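Local coordinates for uncharacterized protein Atu2773 (Agrobacterium tumefaciens, PDB 2QV5) that is of unknown function but belongs to the divergent polysaccharide deacetylase family, so it may act on a carbohydrate, at residues Leu84-Glu89 with Asp101-Gly106. Sequence-based numbering, arbitrary orientation.
Sequences LQIPLE and DTLLAG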
loop_
_atom_site.group_PDB
_atom_site.type_symbol
_atom_site.label_atom_id
_atom_site.label_comp_id
_atom_site.label_asym_id
_atom_site.label_seq_id
_atom_site.Cartn_x
_atom_site.Cartn_y
_atom_site.Cartn_z
ATOM N N LEU A 84 -2.021 -4.670 -2.515
ATOM C CA LEU A 84 -1.810 -4.753 -3.959
ATOM C C LEU A 84 -1.578 -3.363 -4.562
ATOM O O LEU A 84 -2.411 -2.490 -4.408
ATOM C CB LEU A 84 -3.035 -5.379 -4.627
ATOM C CG LEU A 84 -2.977 -5.592 -6.143
ATOM C CD1 LEU A 84 -1.774 -6.460 -6.559
ATOM C CD2 LEU A 84 -4.276 -6.206 -6.577
ATOM N N GLN A 85 -0.460 -3.169 -5.256
ATOM C CA GLN A 85 -0.209 -1.883 -5.933
ATOM C C GLN A 85 -0.790 -1.864 -7.341
ATOM O O GLN A 85 -0.414 -2.679 -8.185
ATOM C CB GLN A 85 1.275 -1.567 -6.017
ATOM C CG GLN A 85 1.902 -1.147 -4.731
ATOM C CD GLN A 85 3.418 -1.072 -4.817
ATOM O OE1 GLN A 85 4.092 -2.089 -4.954
ATOM N NE2 GLN A 85 3.957 0.138 -4.724
ATOM N N ILE A 86 -1.675 -0.908 -7.594
ATOM C CA ILE A 86 -2.358 -0.785 -8.873
ATOM C C ILE A 86 -1.731 0.324 -9.716
ATOM O O ILE A 86 -1.691 1.473 -9.283
ATOM C CB ILE A 86 -3.861 -0.491 -8.653
ATOM C CG1 ILE A 86 -4.502 -1.599 -7.814
ATOM C CG2 ILE A 86 -4.594 -0.336 -9.987
ATOM C CD1 ILE A 86 -4.482 -2.944 -8.499
ATOM N N PRO A 87 -1.240 -0.017 -10.924
ATOM C CA PRO A 87 -0.661 1.003 -11.813
ATOM C C PRO A 87 -1.709 2.013 -12.311
ATOM O O PRO A 87 -2.719 1.618 -12.887
ATOM C CB PRO A 87 -0.089 0.176 -12.977
ATOM C CG PRO A 87 -0.829 -1.099 -12.960
ATOM C CD PRO A 87 -1.196 -1.364 -11.522
ATOM N N LEU A 88 -1.467 3.299 -12.059
ATOM C CA LEU A 88 -2.378 4.378 -12.461
ATOM C C LEU A 88 -1.646 5.425 -13.299
ATOM O O LEU A 88 -0.438 5.591 -13.154
ATOM C CB LEU A 88 -3.012 5.045 -11.240
ATOM C CG LEU A 88 -3.808 4.251 -10.197
ATOM C CD1 LEU A 88 -4.293 5.233 -9.144
ATOM C CD2 LEU A 88 -4.993 3.530 -10.807
ATOM N N GLU A 89 -2.378 6.134 -14.162
ATOM C CA GLU A 89 -1.756 7.021 -15.164
ATOM C C GLU A 89 -0.986 8.182 -14.540
ATOM O O GLU A 89 -1.574 9.002 -13.836
ATOM C CB GLU A 89 -2.788 7.566 -16.150
ATOM C CG GLU A 89 -2.175 8.214 -17.393
ATOM C CD GLU A 89 -3.176 9.024 -18.195
ATOM O OE1 GLU A 89 -4.383 8.709 -18.142
ATOM O OE2 GLU A 89 -2.756 9.978 -18.885
ATOM N N ASP A 101 -1.749 -2.797 -18.039
ATOM C CA ASP A 101 -2.904 -2.753 -17.137
ATOM C C ASP A 101 -3.040 -1.427 -16.373
ATOM O O ASP A 101 -3.773 -1.349 -15.385
ATOM C CB ASP A 101 -2.879 -3.947 -16.172
ATOM C CG ASP A 101 -3.421 -5.227 -16.801
ATOM O OD1 ASP A 101 -4.267 -5.137 -17.720
ATOM O OD2 ASP A 101 -3.011 -6.327 -16.371
ATOM N N THR A 102 -2.335 -0.396 -16.844
ATOM C CA THR A 102 -2.381 0.950 -16.259
ATOM C C THR A 102 -3.750 1.583 -16.493
ATOM O O THR A 102 -4.240 1.613 -17.626
ATOM C CB THR A 102 -1.260 1.851 -16.848
ATOM O OG1 THR A 102 -0.012 1.157 -16.798
ATOM C CG2 THR A 102 -1.125 3.147 -16.071
ATOM N N LEU A 103 -4.379 2.066 -15.421
ATOM C CA LEU A 103 -5.684 2.719 -15.542
ATOM C C LEU A 103 -5.472 4.135 -16.083
ATOM O O LEU A 103 -4.552 4.844 -15.648
ATOM C CB LEU A 103 -6.433 2.722 -14.200
ATOM C CG LEU A 103 -7.141 1.432 -13.725
ATOM C CD1 LEU A 103 -6.229 0.241 -13.571
ATOM C CD2 LEU A 103 -7.843 1.677 -12.402
ATOM N N LEU A 104 -6.302 4.520 -17.053
ATOM C CA LEU A 104 -6.133 5.781 -17.774
ATOM C C LEU A 104 -7.317 6.706 -17.564
ATOM O O LEU A 104 -8.474 6.275 -17.627
ATOM C CB LEU A 104 -5.909 5.522 -19.276
ATOM C CG LEU A 104 -4.765 4.569 -19.652
ATOM C CD1 LEU A 104 -4.773 4.244 -21.138
ATOM C CD2 LEU A 104 -3.406 5.133 -19.228
ATOM N N ALA A 105 -7.011 7.981 -17.321
ATOM C CA ALA A 105 -8.011 9.004 -17.021
ATOM C C ALA A 105 -9.092 9.188 -18.099
ATOM O O ALA A 105 -10.250 9.454 -17.773
ATOM C CB ALA A 105 -7.329 10.336 -16.707
ATOM N N GLY A 106 -8.715 9.033 -19.365
ATOM C CA GLY A 106 -9.632 9.271 -20.482
ATOM C C GLY A 106 -10.498 8.094 -20.910
ATOM O O GLY A 106 -11.459 8.272 -21.656
HETATM O O HOH W 1 -5.967 9.183 -20.293
#
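E89 reaches across to the loop 101-106 and ends on its backbone: OE1 takes the N-H of A105 at 2.8 Å, nearly along the carboxylate C-O axis. CG stands anti to the backbone N (chi1 -166°) and the chain stays extended beyond it, which carries the carboxylate past L104. There the two side chains cross at about a right angle, with L104 CD2 lying 3.8 Å from E89 CG. A water donates to the same OE1 and accepts from G106 N, so the carboxylate oxygen gathers two successive amides, one directly and one through water. One residue before E89, the backbones of L88 and L103 form a single bridge. L103 N gives a nearly straight bond to P87 O (3.1 Å), whereas the return bond from E89 N to L103 O is bent and weak. P87 turns its ring toward the loop, CG 3.8 Å from D101 O, and T102 CA-H points to P87 O. L103 lays CD2 against L88 CD2 (3.8 Å) and CD1 against I86 CG2, with helix 109-120 also touching I86 and L103. T102 sets its methyl CG2 over the L88-E89 peptide, 3.6 Å from L88 C, while its hydroxyl bonds to G99 O. Apolar branches thus pack beside the bridge, and E89, a buried residue, ties the strand end to the A105-G106 backbone, directly and through the water, in the loop leading to helix 109-120.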